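Local structure of protein Kinase A (5J3U) at residues Arg14-Ser19 with Thr32-Met37; Cys47-Gly52 with Cys57-Gln62; Ser132-Phe137 with Lys234-Glu239. The protein binds cyclic AMP in two cyclic nucleotide-binding domains and, as a protein kinase A regulatory chain, probably binds and inhibits the kinase catalytic subunit. All coordinates share one frame; numbering follows the deposited sequence. Where two conformers were deposited one is given.

Interaction 1. Residues Arg14-Ser19 with Thr32-Met37; sequences RILRQS and TVILAM
Leu16 is the hub of an apolar contact in which one methyl, CD1, makes every close approach to the segment 32-37. Its tightest neighbour is the methylene CG1 of Ile34, with Leu16 CD1 and Ile34 CG1 3.6 Å apart. The leucine and isoleucine side chains pass one another head to tail, and Ile34 CG1 stands anti to its own carbonyl carbon (chi1 -69°), which carries that branch toward the helix 6-18. One branch of Val33 meets the same methyl from a different side, Leu16 CD1 to Val33 CG1 being 3.9 Å. A sulfur joins the carbon contacts: Leu16 CD1 and Met37 SD are 4.1 Å apart, the methionine chain being bent at chi2 and chi3.

Backbone evidence agrees with side-chain packing alone. The closest CA atoms, those of Leu16 and Ile34, are 8.4 Å apart, and hydrogen bonds stay within each segment, as in Met37 N to Ile34 O at 3.1 Å. Phe22 touches both Leu16 and Val33, while Leu12 extends the packing on Ile34 and Met37. All four touching residues are buried, so cohesion between the helices 6-18 and 27-36 rests here on dispersion and exclusion of water, without directional polar bonds.

Interaction 2. Residues Cys47-Gly52 with Cys57-Gln62; sequences CLIREG and CLYIVQ
Tyr59 and Leu48 meet through a ring and an isobutyl group, and the strand 57-61 reaches the segment 47-52 mainly by this tyrosine. At the start of the strand, Cys57 bonds outside the pair, its O accepting a hydrogen bond from Arg99 NH2, a residue of the cyclic AMP pocket. Leu58 follows with its CB directed away from 47-52, and its side chain packs on Leu114 and Glu90.

At Tyr59 the direction reverses. CG is anti to the carbonyl carbon (chi1 -58°), and the ring reaches across to the other segment. Leu48 CD2 sits over one face, 3.9 Å from the centroid of the Tyr59 ring and 10° off its normal, a CH-pi contact placed almost centrally. The second leucine methyl lies toward the hydroxyl end of the ring: Leu48 CD1 is 3.7 Å from Tyr59 OH and 3.9 Å from Tyr59 CZ. Ile49 comes in at the edge, near the ring plane, with its CD1 4.0 Å from Tyr59 CE2. Phe88 adds a second aromatic ring, its plane inclined to that of Tyr59 by about 25°.

Further on, Ile60 pairs by backbone hydrogen bonds with Trp112, Val61 touches Phe88, and Gln62, where the chain turns a corner, bonds Trp112 NE1 through OE1. Leu48 and Ile49 both face Val103 in a classic beta bulge, consistent with two consecutive residues meeting one tyrosine. Ile49 also touches bound cyclic AMP. The contact therefore joins the two facing sheets of the cupin-like beta-barrel of a cyclic nucleotide-binding domain, beside its nucleotide pocket.

Interaction 3. Residues Ser132-Phe137 with Lys234-Glu239; sequences SMYDSF and KVACLE
Ala236 CB receives two aromatic rings from the helix 116-138, one from Phe137 and one from Tyr134. The nearer is Phe137, whose CE2 lies 4.2 Å from Ala236 CB. Tyr134 is slightly farther, its CE1 4.4 Å from Ala236 CB. The methyl stands oblique to both rings, and the separations indicate light van der Waals packing without interlocking. Only 83 Å² is buried in total, more than half of it on the alanine.

What sets the rings in place lies one shell out. Phe137 carries CG anti to its backbone N (chi1 166°), which extends the ring toward the strand; Ile182 of the adjacent strand 179-183 also touches it. Tyr134 points its CB more obliquely, but the ring reaches the strand and its far end is tethered: OH makes a hydrogen bond with Thr161 OG1. Arg130 makes a cation-pi contact with the same ring, and Leu159 and Glu184 touch it too. On the strand side, Ala236 is held by backbone hydrogen bonds to Ile182, and the nearest CA atoms across the contact, those of Tyr134 and Ala236, are 8.5 Å apart.

Within the fold, the strand 232-239 lies between 159-165 and 179-183 in an antiparallel sheet of the second nucleotide-binding domain. Phe137 contacts 179-183 and Tyr134 contacts 159-165, so the last turns of the helix 116-138 span three adjacent strands, with Ala236 on the middle one.

All three contacts lack hydrogen bonds between their segments, yet their partners differ: helix with helix in interaction 1, strand with strand across facing sheets in interaction 2, helix with strand in interaction 3. Interaction 1 is wholly buried and aliphatic with one sulfur; the other two centre on aromatic rings and each includes a partly exposed residue. Interactions 1 and 2 touch directly, Ile15 CD1 lying 3.7 Å from Val61 O, which ties the N-terminal helix to the first nucleotide domain. Interaction 3 touches neither, its nearest atoms about 6 Å from interaction 1 and about 12 Å from interaction 2. Helix 116-138 serves both interactions 1 and 3: Ile122 packs on Val33, and the later turns carry Tyr134 and Phe137 to the second domain.

Interaction 1. Residues Arg14-Ser19 with Thr32-Met37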
loop_
_atom_site.group_PDB
_atom_site.type_symbol
_atom_site.label_atom_id
_atom_site.label_comp_id
_atom_site.label_asym_id
_atom_site.label_seq_id
_atom_site.Cartn_x
_atom_site.Cartn_y
_atom_site.Cartn_z
ATOM N N ARG A 14 5.467 10.537 6.307
ATOM C CA ARG A 14 5.995 9.249 5.833
ATOM C C ARG A 14 4.901 8.153 5.932
ATOM O O ARG A 14 4.642 7.418 4.965
ATOM C CB ARG A 14 7.267 8.881 6.624
ATOM C CG ARG A 14 7.887 7.527 6.277
ATOM C CD ARG A 14 9.094 7.145 7.160
ATOM N NE ARG A 14 8.765 7.115 8.598
ATOM C CZ ARG A 14 8.076 6.161 9.246
ATOM N NH1 ARG A 14 7.607 5.078 8.622
ATOM N NH2 ARG A 14 7.843 6.303 10.554
ATOM N N ILE A 15 4.241 8.067 7.069
ATOM C CA ILE A 15 3.223 7.007 7.274
ATOM C C ILE A 15 1.996 7.294 6.423
ATOM O O ILE A 15 1.405 6.366 5.854
ATOM C CB ILE A 15 2.841 6.688 8.761
ATOM C CG1 ILE A 15 2.308 7.889 9.499
ATOM C CG2 ILE A 15 4.064 6.155 9.520
ATOM C CD1 ILE A 15 1.884 7.593 10.941
ATOM N N LEU A 16 1.653 8.562 6.218
ATOM C CA LEU A 16 0.461 8.862 5.411
ATOM C C LEU A 16 0.665 8.542 3.952
ATOM O O LEU A 16 -0.226 7.974 3.313
ATOM C CB LEU A 16 -0.001 10.317 5.522
ATOM C CG LEU A 16 -0.929 10.642 6.682
ATOM C CD1 LEU A 16 -1.212 12.137 6.628
ATOM C CD2 LEU A 16 -2.245 9.884 6.644
ATOM N N ARG A 17 1.807 8.911 3.418
ATOM C CA ARG A 17 2.121 8.624 2.045
ATOM C C ARG A 17 2.091 7.125 1.777
ATOM O O ARG A 17 1.704 6.725 0.692
ATOM C CB ARG A 17 3.493 9.175 1.672
ATOM C CG ARG A 17 3.957 8.824 0.274
ATOM C CD ARG A 17 2.983 9.319 -0.801
ATOM N NE ARG A 17 2.956 10.804 -0.851
ATOM C CZ ARG A 17 1.985 11.544 -1.420
ATOM N NH1 ARG A 17 0.931 10.949 -1.978
ATOM N NH2 ARG A 17 2.048 12.892 -1.402
ATOM N N GLN A 18 2.516 6.304 2.742
ATOM C CA GLN A 18 2.418 4.833 2.586
ATOM C C GLN A 18 1.046 4.217 2.845
ATOM O O GLN A 18 0.840 3.042 2.542
ATOM C CB GLN A 18 3.472 4.136 3.462
ATOM C CG GLN A 18 4.899 4.396 2.996
ATOM C CD GLN A 18 5.079 4.130 1.502
ATOM O OE1 GLN A 18 4.752 3.060 1.022
ATOM N NE2 GLN A 18 5.548 5.135 0.764
ATOM N N SER A 19 0.112 4.972 3.387
ATOM C CA SER A 19 -1.185 4.432 3.769
ATOM C C SER A 19 -2.043 4.317 2.519
ATOM O O SER A 19 -2.213 5.300 1.792
ATOM C CB SER A 19 -1.863 5.360 4.732
ATOM O OG SER A 19 -3.108 4.853 5.163
ATOM N N THR A 32 -2.388 19.396 3.729
ATOM C CA THR A 32 -3.681 19.775 4.297
ATOM C C THR A 32 -4.291 18.739 5.238
ATOM O O THR A 32 -4.728 19.050 6.330
ATOM C CB THR A 32 -4.606 20.053 3.147
ATOM O OG1 THR A 32 -4.066 21.153 2.443
ATOM C CG2 THR A 32 -6.052 20.364 3.543
ATOM N N VAL A 33 -4.234 17.473 4.830
ATOM C CA VAL A 33 -4.588 16.369 5.750
ATOM C C VAL A 33 -3.709 16.391 7.001
ATOM O O VAL A 33 -4.229 16.316 8.112
ATOM C CB VAL A 33 -4.482 14.966 5.056
ATOM C CG1 VAL A 33 -4.703 13.875 6.079
ATOM C CG2 VAL A 33 -5.457 14.838 3.898
ATOM N N ILE A 34 -2.405 16.557 6.851
ATOM C CA ILE A 34 -1.503 16.639 7.987
ATOM C C ILE A 34 -1.925 17.794 8.907
ATOM O O ILE A 34 -2.027 17.611 10.131
ATOM C CB ILE A 34 -0.017 16.731 7.560
ATOM C CG1 ILE A 34 0.408 15.378 6.952
ATOM C CG2 ILE A 34 0.916 17.099 8.714
ATOM C CD1 ILE A 34 1.757 15.437 6.253
ATOM N N LEU A 35 -2.270 18.926 8.309
ATOM C CA LEU A 35 -2.690 20.108 9.139
ATOM C C LEU A 35 -3.913 19.750 9.994
ATOM O O LEU A 35 -3.990 20.123 11.170
ATOM C CB LEU A 35 -3.029 21.287 8.250
ATOM C CG LEU A 35 -3.400 22.599 8.977
ATOM C CD1 LEU A 35 -2.271 23.062 9.870
ATOM C CD2 LEU A 35 -3.773 23.668 7.990
ATOM N N ALA A 36 -4.858 19.060 9.371
ATOM C CA ALA A 36 -6.119 18.659 10.011
ATOM C C ALA A 36 -5.971 17.592 11.073
ATOM O O ALA A 36 -6.802 17.507 11.973
ATOM C CB ALA A 36 -7.135 18.259 8.973
ATOM N N MET A 37 -4.898 16.823 11.033
ATOM C CA MET A 37 -4.737 15.699 11.951
ATOM C C MET A 37 -4.382 16.140 13.380
ATOM O O MET A 37 -3.645 17.127 13.573
ATOM C CB MET A 37 -3.698 14.728 11.415
ATOM C CG MET A 37 -4.187 14.171 10.087
ATOM S SD MET A 37 -3.895 12.478 9.744
ATOM C CE MET A 37 -4.805 11.924 11.114
#

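Interaction 2. Residues Cys47-Gly52 with Cys57-Gln62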
loop_
_atom_site.group_PDB
_atom_site.type_symbol
_atom_site.label_atom_id
_atom_site.label_comp_id
_atom_site.label_asym_id
_atom_site.label_seq_id
_atom_site.Cartn_x
_atom_site.Cartn_y
_atom_site.Cartn_z
ATOM N N CYS A 47 -10.502 0.992 25.075
ATOM C CA CYS A 47 -11.501 0.658 24.124
ATOM C C CYS A 47 -11.881 1.881 23.302
ATOM O O CYS A 47 -12.865 2.557 23.584
ATOM C CB CYS A 47 -12.725 0.069 24.852
ATOM S SG CYS A 47 -13.968 -0.492 23.676
ATOM N N LEU A 48 -11.127 2.113 22.219
ATOM C CA LEU A 48 -11.235 3.338 21.403
ATOM C C LEU A 48 -12.427 3.441 20.513
ATOM O O LEU A 48 -13.020 4.498 20.444
ATOM C CB LEU A 48 -9.964 3.526 20.538
ATOM C CG LEU A 48 -9.788 4.757 19.634
ATOM C CD1 LEU A 48 -9.758 6.017 20.455
ATOM C CD2 LEU A 48 -8.453 4.621 18.925
ATOM N N ILE A 49 -12.741 2.384 19.750
ATOM C CA ILE A 49 -13.881 2.393 18.864
ATOM C C ILE A 49 -14.783 1.221 19.247
ATOM O O ILE A 49 -14.278 0.149 19.514
ATOM C CB ILE A 49 -13.443 2.167 17.385
ATOM C CG1 ILE A 49 -12.586 3.349 16.907
ATOM C CG2 ILE A 49 -14.645 1.915 16.478
ATOM C CD1 ILE A 49 -12.150 3.211 15.454
ATOM N N ARG A 50 -16.087 1.432 19.216
ATOM C CA ARG A 50 -17.010 0.412 19.624
ATOM C C ARG A 50 -17.935 0.075 18.479
ATOM O O ARG A 50 -18.541 0.956 17.900
ATOM C CB ARG A 50 -17.811 0.872 20.830
ATOM C CG ARG A 50 -16.925 1.337 21.978
ATOM C CD ARG A 50 -17.676 1.321 23.311
ATOM N NE ARG A 50 -17.726 2.635 23.953
ATOM C CZ ARG A 50 -16.683 3.273 24.489
ATOM N NH1 ARG A 50 -15.456 2.754 24.443
ATOM N NH2 ARG A 50 -16.874 4.444 25.082
ATOM N N GLU A 51 -18.026 -1.230 18.172
ATOM C CA GLU A 51 -18.854 -1.717 17.087
ATOM C C GLU A 51 -20.254 -1.187 17.234
ATOM O O GLU A 51 -20.774 -1.181 18.328
ATOM C CB GLU A 51 -18.891 -3.260 17.100
ATOM C CG GLU A 51 -19.586 -3.913 15.948
ATOM C CD GLU A 51 -19.563 -5.436 16.009
ATOM O OE1 GLU A 51 -18.924 -6.043 16.914
ATOM O OE2 GLU A 51 -20.225 -6.002 15.118
ATOM N N GLY A 52 -20.849 -0.762 16.136
ATOM C CA GLY A 52 -22.230 -0.261 16.134
ATOM C C GLY A 52 -22.387 1.257 16.339
ATOM O O GLY A 52 -23.413 1.833 15.929
ATOM N N CYS A 57 -14.487 9.956 12.780
ATOM C CA CYS A 57 -13.088 10.107 12.469
ATOM C C CYS A 57 -12.454 8.765 12.115
ATOM O O CYS A 57 -13.064 7.698 12.319
ATOM C CB CYS A 57 -12.389 10.709 13.667
ATOM S SG CYS A 57 -12.484 9.684 15.130
ATOM N N LEU A 58 -11.221 8.827 11.613
ATOM C CA LEU A 58 -10.380 7.673 11.440
ATOM C C LEU A 58 -9.068 7.949 12.109
ATOM O O LEU A 58 -8.816 9.083 12.519
ATOM C CB LEU A 58 -10.236 7.349 9.967
ATOM C CG LEU A 58 -9.482 8.331 9.046
ATOM C CD1 LEU A 58 -7.985 8.304 9.320
ATOM C CD2 LEU A 58 -9.717 7.952 7.589
ATOM N N TYR A 59 -8.276 6.910 12.277
ATOM C CA TYR A 59 -6.967 6.999 12.891
ATOM C C TYR A 59 -5.893 6.350 12.059
ATOM O O TYR A 59 -6.138 5.375 11.353
ATOM C CB TYR A 59 -6.995 6.241 14.229
ATOM C CG TYR A 59 -8.031 6.766 15.179
ATOM C CD1 TYR A 59 -7.739 7.838 16.040
ATOM C CD2 TYR A 59 -9.300 6.230 15.203
ATOM C CE1 TYR A 59 -8.676 8.329 16.901
ATOM C CE2 TYR A 59 -10.242 6.711 16.084
ATOM C CZ TYR A 59 -9.923 7.762 16.917
ATOM O OH TYR A 59 -10.876 8.237 17.759
ATOM N N ILE A 60 -4.660 6.838 12.226
ATOM C CA ILE A 60 -3.505 6.120 11.761
ATOM C C ILE A 60 -2.506 5.942 12.902
ATOM O O ILE A 60 -2.355 6.807 13.767
ATOM C CB ILE A 60 -2.920 6.786 10.494
ATOM C CG1 ILE A 60 -1.820 5.900 9.904
ATOM C CG2 ILE A 60 -2.371 8.161 10.813
ATOM C CD1 ILE A 60 -1.488 6.165 8.439
ATOM N N VAL A 61 -1.832 4.811 12.931
ATOM C CA VAL A 61 -0.999 4.466 14.048
ATOM C C VAL A 61 0.418 4.931 13.794
ATOM O O VAL A 61 1.015 4.501 12.859
ATOM C CB VAL A 61 -0.979 2.933 14.285
ATOM C CG1 VAL A 61 -0.090 2.554 15.457
ATOM C CG2 VAL A 61 -2.375 2.418 14.528
ATOM N N GLN A 62 0.939 5.794 14.651
ATOM C CA GLN A 62 2.389 6.069 14.625
ATOM C C GLN A 62 3.148 4.957 15.398
ATOM O O GLN A 62 4.146 4.386 14.919
ATOM C CB GLN A 62 2.690 7.474 15.131
ATOM C CG GLN A 62 4.187 7.760 15.111
ATOM C CD GLN A 62 4.523 9.154 15.513
ATOM O OE1 GLN A 62 3.697 10.056 15.437
ATOM N NE2 GLN A 62 5.755 9.342 15.969
#

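Interaction 3. Residues Ser132-Phe137 with Lys234-Glu239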
loop_
_atom_site.group_PDB
_atom_site.type_symbol
_atom_site.label_atom_id
_atom_site.label_comp_id
_atom_site.label_asym_id
_atom_site.label_seq_id
_atom_site.Cartn_x
_atom_site.Cartn_y
_atom_site.Cartn_z
ATOM N N SER A 132 -10.830 2.448 -8.151
ATOM C CA SER A 132 -11.525 2.094 -9.366
ATOM C C SER A 132 -10.564 2.072 -10.569
ATOM O O SER A 132 -10.600 1.166 -11.393
ATOM C CB SER A 132 -12.706 3.040 -9.585
ATOM O OG SER A 132 -13.389 2.628 -10.738
ATOM N N MET A 133 -9.663 3.041 -10.622
ATOM C CA MET A 133 -8.680 3.119 -11.705
ATOM C C MET A 133 -7.711 1.934 -11.618
ATOM O O MET A 133 -7.360 1.371 -12.667
ATOM C CB MET A 133 -7.934 4.450 -11.676
ATOM C CG MET A 133 -8.845 5.629 -11.987
ATOM S SD MET A 133 -9.381 5.695 -13.714
ATOM C CE MET A 133 -7.895 6.278 -14.513
ATOM N N TYR A 134 -7.354 1.525 -10.394
ATOM C CA TYR A 134 -6.505 0.312 -10.241
ATOM C C TYR A 134 -7.267 -0.916 -10.739
ATOM O O TYR A 134 -6.711 -1.742 -11.475
ATOM C CB TYR A 134 -6.062 0.053 -8.814
ATOM C CG TYR A 134 -4.915 0.881 -8.303
ATOM C CD1 TYR A 134 -3.749 1.075 -9.052
ATOM C CD2 TYR A 134 -4.973 1.403 -6.987
ATOM C CE1 TYR A 134 -2.677 1.808 -8.535
ATOM C CE2 TYR A 134 -3.907 2.116 -6.442
ATOM C CZ TYR A 134 -2.771 2.316 -7.203
ATOM O OH TYR A 134 -1.748 3.029 -6.633
ATOM N N ASP A 135 -8.544 -1.020 -10.387
ATOM C CA ASP A 135 -9.318 -2.133 -10.878
ATOM C C ASP A 135 -9.401 -2.231 -12.406
ATOM O O ASP A 135 -9.254 -3.298 -12.970
ATOM C CB ASP A 135 -10.687 -2.110 -10.292
ATOM C CG ASP A 135 -11.364 -3.457 -10.406
ATOM O OD1 ASP A 135 -10.727 -4.517 -10.063
ATOM O OD2 ASP A 135 -12.529 -3.415 -10.814
ATOM N N SER A 136 -9.626 -1.081 -13.042
ATOM C CA SER A 136 -9.629 -0.945 -14.472
ATOM C C SER A 136 -8.337 -1.323 -15.099
ATOM O O SER A 136 -8.310 -2.133 -16.054
ATOM C CB SER A 136 -10.025 0.462 -14.834
ATOM O OG SER A 136 -10.028 0.576 -16.215
ATOM N N PHE A 137 -7.242 -0.857 -14.499
ATOM C CA PHE A 137 -5.893 -1.108 -14.991
ATOM C C PHE A 137 -5.628 -2.591 -14.944
ATOM O O PHE A 137 -5.201 -3.150 -15.933
ATOM C CB PHE A 137 -4.910 -0.330 -14.162
ATOM C CG PHE A 137 -3.474 -0.733 -14.338
ATOM C CD1 PHE A 137 -2.861 -0.569 -15.562
ATOM C CD2 PHE A 137 -2.755 -1.222 -13.258
ATOM C CE1 PHE A 137 -1.511 -0.919 -15.733
ATOM C CE2 PHE A 137 -1.416 -1.557 -13.403
ATOM C CZ PHE A 137 -0.810 -1.411 -14.645
ATOM N N LYS A 234 5.723 5.294 -14.363
ATOM C CA LYS A 234 4.740 5.267 -13.254
ATOM C C LYS A 234 4.403 3.827 -12.986
ATOM O O LYS A 234 3.921 3.146 -13.900
ATOM C CB LYS A 234 3.471 6.021 -13.647
ATOM C CG LYS A 234 2.441 6.080 -12.534
ATOM C CD LYS A 234 1.079 6.527 -13.035
ATOM C CE LYS A 234 1.030 7.947 -13.391
ATOM N NZ LYS A 234 -0.351 8.235 -13.923
ATOM N N VAL A 235 4.690 3.339 -11.770
ATOM C CA VAL A 235 4.544 1.954 -11.440
ATOM C C VAL A 235 3.546 1.762 -10.306
ATOM O O VAL A 235 3.462 2.569 -9.361
ATOM C CB VAL A 235 5.862 1.218 -11.018
ATOM C CG1 VAL A 235 6.693 0.901 -12.231
ATOM C CG2 VAL A 235 6.629 1.996 -9.971
ATOM N N ALA A 236 2.751 0.729 -10.464
ATOM C CA ALA A 236 1.962 0.140 -9.387
ATOM C C ALA A 236 2.862 -0.824 -8.631
ATOM O O ALA A 236 3.587 -1.652 -9.267
ATOM C CB ALA A 236 0.736 -0.560 -9.943
ATOM N N CYS A 237 2.706 -0.842 -7.307
ATOM C CA CYS A 237 3.651 -1.533 -6.401
ATOM C C CYS A 237 2.847 -2.397 -5.442
ATOM O O CYS A 237 1.914 -1.887 -4.824
ATOM C CB CYS A 237 4.429 -0.511 -5.572
ATOM S SG CYS A 237 5.223 0.776 -6.541
ATOM N N LEU A 238 3.207 -3.667 -5.340
ATOM C CA LEU A 238 2.585 -4.652 -4.446
ATOM C C LEU A 238 3.669 -5.254 -3.536
ATOM O O LEU A 238 4.646 -5.828 -4.020
ATOM C CB LEU A 238 1.978 -5.754 -5.265
ATOM C CG LEU A 238 1.083 -6.780 -4.595
ATOM C CD1 LEU A 238 -0.187 -6.116 -4.079
ATOM C CD2 LEU A 238 0.767 -7.938 -5.511
ATOM N N GLU A 239 3.515 -5.084 -2.233
ATOM C CA GLU A 239 4.479 -5.601 -1.249
ATOM C C GLU A 239 4.465 -7.097 -1.171
ATOM O O GLU A 239 3.490 -7.720 -1.447
ATOM C CB GLU A 239 4.177 -5.074 0.148
ATOM C CG GLU A 239 4.459 -3.614 0.317
ATOM C CD GLU A 239 4.282 -3.163 1.755
ATOM O OE1 GLU A 239 3.336 -3.640 2.408
ATOM O OE2 GLU A 239 5.066 -2.318 2.223
#